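Local atomic coordinates of gala protein type 1, 3 or 4 (Legionella pneumophila subsp. pneumophila, PDB entry 4XA9), a protein that is built of leucine-rich repeats and may bind small GTPases and stimulate their hydrolysis of GTP. Residues M2-S7 and I32-E37; K11-N16 and C36-N41; L204-N209 and S213-G218; K228-N233 and T237-I242. All coordinates share one frame; numbering follows the deposited sequence.

Contact 1. Residues M2-S7 and I32-E37; sequences MVLTLS and IPLLCE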
loop_
_atom_site.group_PDB
_atom_site.type_symbol
_atom_site.label_atom_id
_atom_site.label_comp_id
_atom_site.label_asym_id
_atom_site.label_seq_id
_atom_site.Cartn_x
_atom_site.Cartn_y
_atom_site.Cartn_z
ATOM N N MET A 2 -19.922 16.490 -15.642
ATOM C CA MET A 2 -19.087 16.995 -16.726
ATOM C C MET A 2 -17.977 16.024 -17.086
ATOM O O MET A 2 -17.317 16.189 -18.112
ATOM C CB MET A 2 -18.496 18.359 -16.363
ATOM C CG MET A 2 -19.532 19.480 -16.311
ATOM S SD MET A 2 -18.799 21.116 -16.146
ATOM C CE MET A 2 -17.950 20.946 -14.580
ATOM N N VAL A 3 -17.778 15.002 -16.254
ATOM C CA VAL A 3 -16.740 14.015 -16.530
ATOM C C VAL A 3 -17.318 12.638 -16.848
ATOM O O VAL A 3 -17.010 12.055 -17.888
ATOM C CB VAL A 3 -15.747 13.899 -15.353
ATOM C CG1 VAL A 3 -14.704 12.839 -15.650
ATOM C CG2 VAL A 3 -15.067 15.241 -15.103
ATOM N N LEU A 4 -18.155 12.119 -15.955
ATOM C CA LEU A 4 -18.731 10.788 -16.130
ATOM C C LEU A 4 -19.594 10.716 -17.386
ATOM O O LEU A 4 -20.442 11.579 -17.612
ATOM C CB LEU A 4 -19.560 10.408 -14.903
ATOM C CG LEU A 4 -20.146 8.997 -14.890
ATOM C CD1 LEU A 4 -19.022 7.970 -14.887
ATOM C CD2 LEU A 4 -21.040 8.815 -13.674
ATOM N N THR A 5 -19.376 9.690 -18.201
ATOM C CA THR A 5 -20.153 9.502 -19.424
ATOM C C THR A 5 -20.893 8.175 -19.396
ATOM O O THR A 5 -20.553 7.294 -18.603
ATOM C CB THR A 5 -19.264 9.532 -20.677
ATOM O OG1 THR A 5 -18.377 8.405 -20.647
ATOM C CG2 THR A 5 -18.449 10.810 -20.726
ATOM N N LEU A 6 -21.896 8.038 -20.267
ATOM C CA LEU A 6 -22.605 6.771 -20.441
ATOM C C LEU A 6 -21.657 5.645 -20.851
ATOM O O LEU A 6 -21.840 4.499 -20.452
ATOM C CB LEU A 6 -23.716 6.908 -21.485
ATOM C CG LEU A 6 -24.965 7.681 -21.061
ATOM C CD1 LEU A 6 -25.992 7.741 -22.194
ATOM C CD2 LEU A 6 -25.571 7.064 -19.813
ATOM N N SER A 7 -20.656 5.977 -21.660
ATOM C CA SER A 7 -19.658 5.005 -22.090
ATOM C C SER A 7 -18.848 4.474 -20.906
ATOM O O SER A 7 -18.586 3.275 -20.820
ATOM C CB SER A 7 -18.726 5.629 -23.132
ATOM O OG SER A 7 -17.766 4.696 -23.590
ATOM N N ILE A 32 -21.938 12.609 -9.469
ATOM C CA ILE A 32 -22.630 11.639 -8.624
ATOM C C ILE A 32 -24.116 11.472 -8.992
ATOM O O ILE A 32 -24.598 10.340 -9.032
ATOM C CB ILE A 32 -22.481 12.001 -7.125
ATOM C CG1 ILE A 32 -20.997 12.043 -6.736
ATOM C CG2 ILE A 32 -23.216 10.992 -6.249
ATOM C CD1 ILE A 32 -20.264 10.717 -6.921
ATOM N N PRO A 33 -24.846 12.578 -9.285
ATOM C CA PRO A 33 -26.242 12.373 -9.711
ATOM C C PRO A 33 -26.419 11.431 -10.903
ATOM O O PRO A 33 -27.300 10.577 -10.851
ATOM C CB PRO A 33 -26.707 13.790 -10.072
ATOM C CG PRO A 33 -25.919 14.664 -9.165
ATOM C CD PRO A 33 -24.551 14.015 -9.106
ATOM N N LEU A 34 -25.609 11.574 -11.950
ATOM C CA LEU A 34 -25.704 10.666 -13.096
ATOM C C LEU A 34 -25.418 9.232 -12.669
ATOM O O LEU A 34 -26.134 8.306 -13.051
ATOM C CB LEU A 34 -24.742 11.084 -14.210
ATOM C CG LEU A 34 -24.679 10.151 -15.424
ATOM C CD1 LEU A 34 -26.047 10.023 -16.082
ATOM C CD2 LEU A 34 -23.662 10.664 -16.426
ATOM N N LEU A 35 -24.363 9.056 -11.883
ATOM C CA LEU A 35 -24.034 7.752 -11.317
ATOM C C LEU A 35 -25.238 7.096 -10.624
ATOM O O LEU A 35 -25.580 5.945 -10.912
ATOM C CB LEU A 35 -22.883 7.893 -10.322
ATOM C CG LEU A 35 -22.599 6.654 -9.479
ATOM C CD1 LEU A 35 -22.083 5.531 -10.375
ATOM C CD2 LEU A 35 -21.612 6.977 -8.366
ATOM N N CYS A 36 -25.877 7.831 -9.715
ATOM C CA CYS A 36 -27.001 7.286 -8.956
ATOM C C CYS A 36 -28.189 6.967 -9.849
ATOM O O CYS A 36 -28.924 6.013 -9.600
ATOM C CB CYS A 36 -27.425 8.253 -7.851
ATOM S SG CYS A 36 -26.178 8.442 -6.556
ATOM N N GLU A 37 -28.376 7.772 -10.889
ATOM C CA GLU A 37 -29.435 7.519 -11.849
ATOM C C GLU A 37 -29.218 6.180 -12.530
ATOM O O GLU A 37 -30.143 5.379 -12.667
ATOM C CB GLU A 37 -29.495 8.634 -12.891
ATOM C CG GLU A 37 -30.807 9.350 -12.907
ATOM C CD GLU A 37 -30.989 10.209 -14.137
ATOM O OE1 GLU A 37 -29.973 10.664 -14.714
ATOM O OE2 GLU A 37 -32.158 10.409 -14.527
#
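Leu-4 and Leu-34 mark the closest approach of the two backbones, their CA atoms 7.6 Å apart. Residues 2-5 form an irregular lead-in, extended at Leu-4 and Thr-5, that enters a helix at Leu-6, whereas 32-37 are helical, consistent with the bonds from Cys-36 N to Ile-32 O (2.9 Å) and from Glu-37 N to Pro-33 O (3.0 Å). The contact therefore sets the N-terminal lead-in against a helix at the N-terminal end of a leucine-rich repeat solenoid. Three leucines do the packing. Leu-4 aims its side chain at the helix, and with CG anti to the backbone N (chi1 -176°) it slants across both Leu-34 and Leu-35. Its branch point CG lies 4.2 Å from Leu-34 CD2, a loose apolar touch. The same Leu-34 methyl comes nearer to the main chain, 3.6 Å from the carbonyl O of Leu-4, which makes it van der Waals packing against a peptide group. Leu-9, in the helix that begins at Leu-6, touches both Leu-4 and Leu-34 and extends this apolar patch. Polar anchoring comes from the residue just ahead of the second segment: Asp-31 OD1 accepts from the backbone N of both Val-3 and Leu-4. Thr-5 caps the helix that follows it, OG1 bonded to Asp-8 N. On the Leu-35 side, Leu-4 CD2 rests 3.9 Å from Leu-35 CB and 3.8 Å from Leu-35 N.

Contact 2. Residues K11-N16 and C36-N41; sequences KGYDKN and CEFLQN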
loop_
_atom_site.group_PDB
_atom_site.type_symbol
_atom_site.label_atom_id
_atom_site.label_comp_id
_atom_site.label_asym_id
_atom_site.label_seq_id
_atom_site.Cartn_x
_atom_site.Cartn_y
_atom_site.Cartn_z
ATOM N N LYS A 11 -18.950 0.465 -19.748
ATOM C CA LYS A 11 -17.687 -0.265 -19.719
ATOM C C LYS A 11 -17.343 -0.703 -18.294
ATOM O O LYS A 11 -16.724 -1.744 -18.084
ATOM C CB LYS A 11 -16.562 0.578 -20.319
ATOM C CG LYS A 11 -16.775 0.862 -21.801
ATOM C CD LYS A 11 -15.723 1.793 -22.362
ATOM C CE LYS A 11 -15.766 1.793 -23.879
ATOM N NZ LYS A 11 -14.543 2.407 -24.462
ATOM N N GLY A 12 -17.771 0.080 -17.313
ATOM C CA GLY A 12 -17.511 -0.250 -15.921
ATOM C C GLY A 12 -18.504 -1.246 -15.352
ATOM O O GLY A 12 -18.290 -1.816 -14.282
ATOM N N TYR A 13 -19.596 -1.459 -16.076
ATOM C CA TYR A 13 -20.659 -2.347 -15.627
ATOM C C TYR A 13 -20.326 -3.814 -15.926
ATOM O O TYR A 13 -20.457 -4.264 -17.059
ATOM C CB TYR A 13 -21.981 -1.942 -16.296
ATOM C CG TYR A 13 -23.215 -2.712 -15.867
ATOM C CD1 TYR A 13 -23.210 -3.526 -14.741
ATOM C CD2 TYR A 13 -24.389 -2.637 -16.615
ATOM C CE1 TYR A 13 -24.339 -4.236 -14.366
ATOM C CE2 TYR A 13 -25.519 -3.337 -16.247
ATOM C CZ TYR A 13 -25.491 -4.134 -15.123
ATOM O OH TYR A 13 -26.618 -4.837 -14.760
ATOM N N ASP A 14 -19.891 -4.543 -14.899
ATOM C CA ASP A 14 -19.684 -5.988 -14.990
ATOM C C ASP A 14 -21.010 -6.708 -14.720
ATOM O O ASP A 14 -21.429 -6.838 -13.573
ATOM C CB ASP A 14 -18.607 -6.438 -13.994
ATOM C CG ASP A 14 -18.191 -7.898 -14.175
ATOM O OD1 ASP A 14 -19.035 -8.751 -14.540
ATOM O OD2 ASP A 14 -17.002 -8.196 -13.935
ATOM N N LYS A 15 -21.661 -7.173 -15.782
ATOM C CA LYS A 15 -22.993 -7.766 -15.665
ATOM C C LYS A 15 -22.967 -9.182 -15.100
ATOM O O LYS A 15 -23.994 -9.702 -14.673
ATOM C CB LYS A 15 -23.693 -7.762 -17.026
ATOM C CG LYS A 15 -24.262 -6.403 -17.406
ATOM C CD LYS A 15 -24.627 -6.317 -18.878
ATOM C CE LYS A 15 -23.384 -6.257 -19.752
ATOM N NZ LYS A 15 -23.717 -6.029 -21.185
ATOM N N ASN A 16 -21.797 -9.808 -15.099
ATOM C CA ASN A 16 -21.679 -11.133 -14.520
ATOM C C ASN A 16 -21.601 -11.045 -13.005
ATOM O O ASN A 16 -22.100 -11.922 -12.299
ATOM C CB ASN A 16 -20.461 -11.857 -15.082
ATOM C CG ASN A 16 -20.598 -12.138 -16.565
ATOM O OD1 ASN A 16 -19.908 -11.539 -17.388
ATOM N ND2 ASN A 16 -21.493 -13.053 -16.913
ATOM N N CYS A 36 -25.877 7.831 -9.715
ATOM C CA CYS A 36 -27.001 7.286 -8.956
ATOM C C CYS A 36 -28.189 6.967 -9.849
ATOM O O CYS A 36 -28.924 6.013 -9.600
ATOM C CB CYS A 36 -27.425 8.253 -7.851
ATOM S SG CYS A 36 -26.178 8.442 -6.556
ATOM N N GLU A 37 -28.376 7.772 -10.889
ATOM C CA GLU A 37 -29.435 7.519 -11.849
ATOM C C GLU A 37 -29.218 6.180 -12.530
ATOM O O GLU A 37 -30.143 5.379 -12.667
ATOM C CB GLU A 37 -29.495 8.634 -12.891
ATOM C CG GLU A 37 -30.807 9.350 -12.907
ATOM C CD GLU A 37 -30.989 10.209 -14.137
ATOM O OE1 GLU A 37 -29.973 10.664 -14.714
ATOM O OE2 GLU A 37 -32.158 10.409 -14.527
ATOM N N PHE A 38 -27.984 5.938 -12.956
ATOM C CA PHE A 38 -27.640 4.682 -13.601
ATOM C C PHE A 38 -27.834 3.502 -12.648
ATOM O O PHE A 38 -28.339 2.451 -13.050
ATOM C CB PHE A 38 -26.200 4.728 -14.116
ATOM C CG PHE A 38 -25.787 3.507 -14.886
ATOM C CD1 PHE A 38 -26.065 3.399 -16.245
ATOM C CD2 PHE A 38 -25.103 2.476 -14.262
ATOM C CE1 PHE A 38 -25.682 2.284 -16.959
ATOM C CE2 PHE A 38 -24.720 1.357 -14.969
ATOM C CZ PHE A 38 -25.010 1.260 -16.324
ATOM N N LEU A 39 -27.436 3.677 -11.391
ATOM C CA LEU A 39 -27.576 2.612 -10.392
ATOM C C LEU A 39 -29.044 2.329 -10.087
ATOM O O LEU A 39 -29.425 1.181 -9.886
ATOM C CB LEU A 39 -26.830 2.973 -9.108
ATOM C CG LEU A 39 -25.300 3.002 -9.224
ATOM C CD1 LEU A 39 -24.688 3.634 -7.984
ATOM C CD2 LEU A 39 -24.739 1.599 -9.437
ATOM N N GLN A 40 -29.866 3.377 -10.063
ATOM C CA GLN A 40 -31.304 3.215 -9.833
ATOM C C GLN A 40 -31.975 2.480 -10.991
ATOM O O GLN A 40 -32.952 1.756 -10.793
ATOM C CB GLN A 40 -31.961 4.577 -9.611
ATOM C CG GLN A 40 -31.640 5.165 -8.250
ATOM C CD GLN A 40 -31.970 6.634 -8.154
ATOM O OE1 GLN A 40 -32.151 7.311 -9.170
ATOM N NE2 GLN A 40 -32.056 7.140 -6.926
ATOM N N ASN A 41 -31.435 2.669 -12.191
ATOM C CA ASN A 41 -31.878 1.953 -13.383
ATOM C C ASN A 41 -31.403 0.502 -13.420
ATOM O O ASN A 41 -31.915 -0.303 -14.196
ATOM C CB ASN A 41 -31.383 2.670 -14.645
ATOM C CG ASN A 41 -32.171 3.930 -14.960
ATOM O OD1 ASN A 41 -33.033 4.353 -14.189
ATOM N ND2 ASN A 41 -31.861 4.548 -16.095
#
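Phe-38 and Tyr-13 supply all of the area buried here, in nearly equal shares. Their rings form an offset edge-to-face pair: the planes stand at 88° and the centroids are 5.9 Å apart. Phe-38 presents its edge, with CZ 4.0 Å from Tyr-13 CD2, and that carbon lies close to the plane of the Phe-38 ring. Seen from the tyrosine, CZ arrives at a slant, displaced from the middle of the ring. Both side chains carry CG anti to the backbone N (chi1 -176° in each), which lets them span backbones whose nearest CA atoms, those of Tyr-13 and Leu-39, are 10.0 Å apart. On the opposite side of the tyrosine plane, Lys-15 lays its CG 3.4 Å above the ring, toward the rim. The pair joins the start of strand 13-14, at the edge of the solenoid sheet within the chain, to helix 32-41. His-42 meets both rings, edge-to-face with Tyr-13, so the pair belongs to a small aromatic cluster, and Leu-20 of strand 19-21 also touches Phe-38. Chemically, one close carbon-carbon approach and 71 Å² of buried surface make a modest apolar join, resting on dispersion and on the weak electrostatics of an aromatic C-H edge set against a pi system.

Contact 3. Residues L204-N209 and S213-G218; sequences LHFANN and STLHLG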
loop_
_atom_site.group_PDB
_atom_site.type_symbol
_atom_site.label_atom_id
_atom_site.label_comp_id
_atom_site.label_asym_id
_atom_site.label_seq_id
_atom_site.Cartn_x
_atom_site.Cartn_y
_atom_site.Cartn_z
ATOM N N LEU A 204 5.124 -15.697 23.121
ATOM C CA LEU A 204 4.556 -16.666 24.052
ATOM C C LEU A 204 3.041 -16.473 24.135
ATOM O O LEU A 204 2.276 -17.436 24.102
ATOM C CB LEU A 204 5.192 -16.548 25.444
ATOM C CG LEU A 204 4.522 -17.394 26.527
ATOM C CD1 LEU A 204 4.583 -18.862 26.154
ATOM C CD2 LEU A 204 5.158 -17.153 27.895
ATOM N N HIS A 205 2.607 -15.222 24.198
ATOM C CA HIS A 205 1.180 -14.932 24.281
ATOM C C HIS A 205 0.427 -15.347 23.023
ATOM O O HIS A 205 -0.740 -15.740 23.104
ATOM C CB HIS A 205 0.964 -13.450 24.574
ATOM C CG HIS A 205 1.544 -13.022 25.884
ATOM N ND1 HIS A 205 0.865 -13.153 27.075
ATOM C CD2 HIS A 205 2.753 -12.495 26.195
ATOM C CE1 HIS A 205 1.623 -12.712 28.063
ATOM N NE2 HIS A 205 2.775 -12.309 27.556
ATOM N N PHE A 206 1.083 -15.272 21.865
ATOM C CA PHE A 206 0.459 -15.750 20.633
ATOM C C PHE A 206 0.512 -17.277 20.563
ATOM O O PHE A 206 -0.369 -17.905 19.987
ATOM C CB PHE A 206 1.128 -15.144 19.387
ATOM C CG PHE A 206 0.755 -13.703 19.125
ATOM C CD1 PHE A 206 -0.558 -13.344 18.836
ATOM C CD2 PHE A 206 1.723 -12.712 19.142
ATOM C CE1 PHE A 206 -0.895 -12.022 18.590
ATOM C CE2 PHE A 206 1.395 -11.390 18.897
ATOM C CZ PHE A 206 0.080 -11.045 18.618
ATOM N N ALA A 207 1.550 -17.882 21.131
ATOM C CA ALA A 207 1.599 -19.339 21.186
ATOM C C ALA A 207 0.463 -19.871 22.061
ATOM O O ALA A 207 -0.083 -20.944 21.801
ATOM C CB ALA A 207 2.950 -19.826 21.711
ATOM N N ASN A 208 0.096 -19.117 23.091
ATOM C CA ASN A 208 -0.955 -19.582 23.997
ATOM C C ASN A 208 -2.351 -19.070 23.621
ATOM O O ASN A 208 -3.343 -19.410 24.271
ATOM C CB ASN A 208 -0.615 -19.199 25.441
ATOM C CG ASN A 208 0.528 -20.032 26.011
ATOM O OD1 ASN A 208 0.788 -21.147 25.554
ATOM N ND2 ASN A 208 1.199 -19.500 27.026
ATOM N N ASN A 209 -2.422 -18.255 22.575
ATOM C CA ASN A 209 -3.699 -17.857 21.993
ATOM C C ASN A 209 -4.450 -19.079 21.458
ATOM O O ASN A 209 -3.840 -19.989 20.891
ATOM C CB ASN A 209 -3.469 -16.834 20.873
ATOM C CG ASN A 209 -4.741 -16.486 20.119
ATOM O OD1 ASN A 209 -5.190 -17.246 19.264
ATOM N ND2 ASN A 209 -5.308 -15.323 20.414
ATOM N N SER A 213 -6.345 -18.379 13.731
ATOM C CA SER A 213 -5.909 -19.376 12.750
ATOM C C SER A 213 -5.035 -18.716 11.679
ATOM O O SER A 213 -4.327 -19.391 10.934
ATOM C CB SER A 213 -7.107 -20.084 12.111
ATOM O OG SER A 213 -7.901 -19.186 11.363
ATOM N N THR A 214 -5.086 -17.391 11.616
ATOM C CA THR A 214 -4.161 -16.627 10.789
ATOM C C THR A 214 -3.446 -15.573 11.630
ATOM O O THR A 214 -4.088 -14.815 12.363
ATOM C CB THR A 214 -4.877 -15.929 9.614
ATOM O OG1 THR A 214 -5.464 -16.912 8.753
ATOM C CG2 THR A 214 -3.887 -15.086 8.812
ATOM N N LEU A 215 -2.121 -15.528 11.528
ATOM C CA LEU A 215 -1.329 -14.520 12.230
ATOM C C LEU A 215 -0.160 -14.056 11.364
ATOM O O LEU A 215 0.732 -14.841 11.049
ATOM C CB LEU A 215 -0.819 -15.072 13.571
ATOM C CG LEU A 215 0.094 -14.187 14.432
ATOM C CD1 LEU A 215 -0.588 -12.882 14.800
ATOM C CD2 LEU A 215 0.545 -14.926 15.704
ATOM N N HIS A 216 -0.180 -12.787 10.966
ATOM C CA HIS A 216 0.902 -12.204 10.176
ATOM C C HIS A 216 1.693 -11.213 11.015
ATOM O O HIS A 216 1.149 -10.209 11.484
ATOM C CB HIS A 216 0.359 -11.503 8.926
ATOM C CG HIS A 216 -0.214 -12.436 7.902
ATOM N ND1 HIS A 216 -0.549 -12.024 6.629
ATOM C CD2 HIS A 216 -0.514 -13.754 7.962
ATOM C CE1 HIS A 216 -1.029 -13.050 5.947
ATOM N NE2 HIS A 216 -1.018 -14.112 6.733
ATOM N N LEU A 217 2.978 -11.497 11.196
ATOM C CA LEU A 217 3.853 -10.647 11.994
ATOM C C LEU A 217 5.116 -10.276 11.226
ATOM O O LEU A 217 6.191 -10.125 11.814
ATOM C CB LEU A 217 4.229 -11.347 13.307
ATOM C CG LEU A 217 3.108 -11.497 14.339
ATOM C CD1 LEU A 217 3.535 -12.413 15.485
ATOM C CD2 LEU A 217 2.712 -10.131 14.871
ATOM N N GLY A 218 4.986 -10.139 9.913
ATOM C CA GLY A 218 6.126 -9.818 9.073
ATOM C C GLY A 218 6.796 -8.495 9.414
ATOM O O GLY A 218 6.165 -7.594 9.969
#
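Phe-206 turns its ring out of the helix by setting CG anti to its own carbonyl carbon (chi1 -76°), and Leu-215 reaches back from the strand with CG anti to the backbone N (chi1 177°). With these torsions the two side chains cross at about a right angle, over backbones whose CA atoms are 8.7 Å apart at this pair. Both methyls of Leu-215 are used. CD1 sits over one face of the ring in a CH-pi contact, 4.2 Å from the centroid and 24° off the normal, shifted toward the rim so that Phe-206 CE1 is 3.9 Å away. CD2 packs at the root of the ring, 3.6 Å from Phe-206 CG and 3.7 Å from Phe-206 CB. Leu-217 CD1 comes obliquely from the same side of the ring plane, near the CD2-CE2 bond and 4.1 Å from Phe-206 CD2. One side of the ring is thus supported by Leu-215 of strand 214-216 and Leu-217 just after it, while the intervening His-216 leaves on the other side of the strand and bonds through ND1 to the backbone of another protein chain. Ala-183 and Leu-230 of the flanking helices and Leu-191 of the preceding strand also touch the buried ring. Such inward-pointing leucines packed beneath a helix, in the beta-alpha-beta unit 190-192, 203-207 and 214-216, are the hallmark of the leucine-rich repeat.

Contact 4. Residues K228-N233 and T237-I242; sequences KILETN and TDLDLI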
loop_
_atom_site.group_PDB
_atom_site.type_symbol
_atom_site.label_atom_id
_atom_site.label_comp_id
_atom_site.label_asym_id
_atom_site.label_seq_id
_atom_site.Cartn_x
_atom_site.Cartn_y
_atom_site.Cartn_z
ATOM N N LYS A 228 10.321 -20.029 16.849
ATOM C CA LYS A 228 10.175 -21.358 17.432
ATOM C C LYS A 228 8.951 -21.412 18.342
ATOM O O LYS A 228 8.167 -22.356 18.281
ATOM C CB LYS A 228 11.436 -21.766 18.199
ATOM C CG LYS A 228 11.315 -23.147 18.813
ATOM C CD LYS A 228 12.569 -23.968 18.616
ATOM C CE LYS A 228 12.850 -24.186 17.142
ATOM N NZ LYS A 228 14.035 -25.057 16.925
ATOM N N ILE A 229 8.775 -20.383 19.167
ATOM C CA ILE A 229 7.605 -20.285 20.047
ATOM C C ILE A 229 6.283 -20.211 19.272
ATOM O O ILE A 229 5.321 -20.914 19.592
ATOM C CB ILE A 229 7.701 -19.050 20.963
ATOM C CG1 ILE A 229 8.911 -19.163 21.884
ATOM C CG2 ILE A 229 6.425 -18.881 21.784
ATOM C CD1 ILE A 229 9.086 -17.970 22.801
ATOM N N LEU A 230 6.240 -19.346 18.262
ATOM C CA LEU A 230 5.037 -19.177 17.449
ATOM C C LEU A 230 4.632 -20.482 16.770
ATOM O O LEU A 230 3.446 -20.798 16.673
ATOM C CB LEU A 230 5.247 -18.079 16.397
ATOM C CG LEU A 230 5.343 -16.633 16.906
ATOM C CD1 LEU A 230 5.727 -15.683 15.783
ATOM C CD2 LEU A 230 4.036 -16.182 17.542
ATOM N N GLU A 231 5.619 -21.253 16.323
ATOM C CA GLU A 231 5.337 -22.503 15.623
ATOM C C GLU A 231 4.819 -23.632 16.531
ATOM O O GLU A 231 4.416 -24.679 16.026
ATOM C CB GLU A 231 6.581 -22.967 14.865
ATOM C CG GLU A 231 6.880 -22.108 13.625
ATOM C CD GLU A 231 8.093 -22.581 12.834
ATOM O OE1 GLU A 231 8.941 -23.303 13.400
ATOM O OE2 GLU A 231 8.204 -22.214 11.644
ATOM N N THR A 232 4.810 -23.431 17.849
ATOM C CA THR A 232 4.191 -24.420 18.737
ATOM C C THR A 232 2.664 -24.336 18.668
ATOM O O THR A 232 1.965 -25.286 19.029
ATOM C CB THR A 232 4.623 -24.267 20.224
ATOM O OG1 THR A 232 4.224 -22.985 20.728
ATOM C CG2 THR A 232 6.139 -24.451 20.393
ATOM N N ASN A 233 2.145 -23.200 18.211
ATOM C CA ASN A 233 0.703 -23.045 18.034
ATOM C C ASN A 233 0.259 -23.619 16.694
ATOM O O ASN A 233 0.400 -22.968 15.654
ATOM C CB ASN A 233 0.299 -21.568 18.130
ATOM C CG ASN A 233 -1.208 -21.376 18.201
ATOM O OD1 ASN A 233 -1.983 -22.246 17.788
ATOM N ND2 ASN A 233 -1.632 -20.228 18.714
ATOM N N THR A 237 -2.760 -21.810 10.947
ATOM C CA THR A 237 -2.453 -22.455 9.677
ATOM C C THR A 237 -1.827 -21.494 8.664
ATOM O O THR A 237 -1.273 -21.914 7.647
ATOM C CB THR A 237 -3.718 -23.077 9.068
ATOM O OG1 THR A 237 -4.761 -22.096 9.035
ATOM C CG2 THR A 237 -4.176 -24.258 9.907
ATOM N N ASP A 238 -1.933 -20.202 8.941
ATOM C CA ASP A 238 -1.276 -19.191 8.124
ATOM C C ASP A 238 -0.475 -18.261 9.016
ATOM O O ASP A 238 -1.008 -17.296 9.562
ATOM C CB ASP A 238 -2.293 -18.407 7.288
ATOM C CG ASP A 238 -1.640 -17.345 6.408
ATOM O OD1 ASP A 238 -0.403 -17.372 6.225
ATOM O OD2 ASP A 238 -2.374 -16.486 5.885
ATOM N N LEU A 239 0.809 -18.584 9.158
ATOM C CA LEU A 239 1.753 -17.803 9.945
ATOM C C LEU A 239 2.752 -17.117 9.024
ATOM O O LEU A 239 3.465 -17.783 8.279
ATOM C CB LEU A 239 2.491 -18.703 10.943
ATOM C CG LEU A 239 3.522 -18.026 11.847
ATOM C CD1 LEU A 239 2.843 -17.054 12.802
ATOM C CD2 LEU A 239 4.325 -19.062 12.616
ATOM N N ASP A 240 2.806 -15.789 9.069
ATOM C CA ASP A 240 3.745 -15.042 8.227
ATOM C C ASP A 240 4.773 -14.280 9.052
ATOM O O ASP A 240 4.427 -13.430 9.877
ATOM C CB ASP A 240 2.998 -14.066 7.315
ATOM C CG ASP A 240 3.940 -13.236 6.452
ATOM O OD1 ASP A 240 5.004 -13.756 6.059
ATOM O OD2 ASP A 240 3.617 -12.059 6.176
ATOM N N LEU A 241 6.044 -14.583 8.810
ATOM C CA LEU A 241 7.131 -13.944 9.534
ATOM C C LEU A 241 8.176 -13.340 8.605
ATOM O O LEU A 241 9.242 -12.936 9.059
ATOM C CB LEU A 241 7.798 -14.953 10.463
ATOM C CG LEU A 241 6.952 -15.405 11.648
ATOM C CD1 LEU A 241 7.610 -16.599 12.305
ATOM C CD2 LEU A 241 6.799 -14.264 12.648
ATOM N N ILE A 242 7.878 -13.307 7.310
ATOM C CA ILE A 242 8.785 -12.734 6.317
ATOM C C ILE A 242 9.314 -11.370 6.750
ATOM O O ILE A 242 8.546 -10.513 7.182
ATOM C CB ILE A 242 8.086 -12.581 4.945
ATOM C CG1 ILE A 242 7.775 -13.953 4.339
ATOM C CG2 ILE A 242 8.929 -11.725 3.990
ATOM C CD1 ILE A 242 7.017 -13.880 3.029
#
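Leu-239 is the first residue of 237-242 to meet the end of helix 224-230, its CA 8.2 Å from that of Glu-231. With CG anti to the backbone N (chi1 -180°), its CD2 touches two neighbours, 4.0 Å from Leu-230 CB and 4.1 Å from Glu-231 CG. The glutamate chain crosses the leucine at about a right angle and touches it with CG; its carboxylate OE2 instead forms a salt bridge with Lys-227. Asp-240, next along, projects from the other side of the strand, where it packs on an aromatic side chain of another protein chain. This alternation of inward leucines and outward polar residues is that of a leucine-rich repeat strand, here 238-240, the last of the sheet within this chain, joined to 214-216 through helix 224-230. Leu-241 points inward again and slants across Leu-230: its CD2 is 3.6 Å from Leu-230 CD1, and its CD1 4.1 Å from the same methyl. Asp-240 also sets up an Asx turn that ends the walk at Ile-242, its OD1 accepting from the backbone N of Ile-242 over 3.2 Å (159° at the hydrogen), with the donor above the carboxylate plane.

Overall arrangement
From the N terminus, contacts 1 and 2 open one after the other and both close on helix 32-41, sharing Cys-36 and Glu-37; their loops overlap and cross, since contact 2 opens inside the loop of contact 1 and closes slightly beyond it. Together they fasten the lead-in, helix 6-12 and strand 13-14 to the N-terminal end of the solenoid. Contacts 3 and 4 follow in series at the other end, each closing a short helix-to-strand loop. Their centres are 7 Å apart, and neighbouring strands 214-216 and 238-240 link them, with a probable hydrogen bond from His-216 NE2 to Asp-238 OD2. Contacts 1 and 4 lie about 49 Å apart, centre to centre.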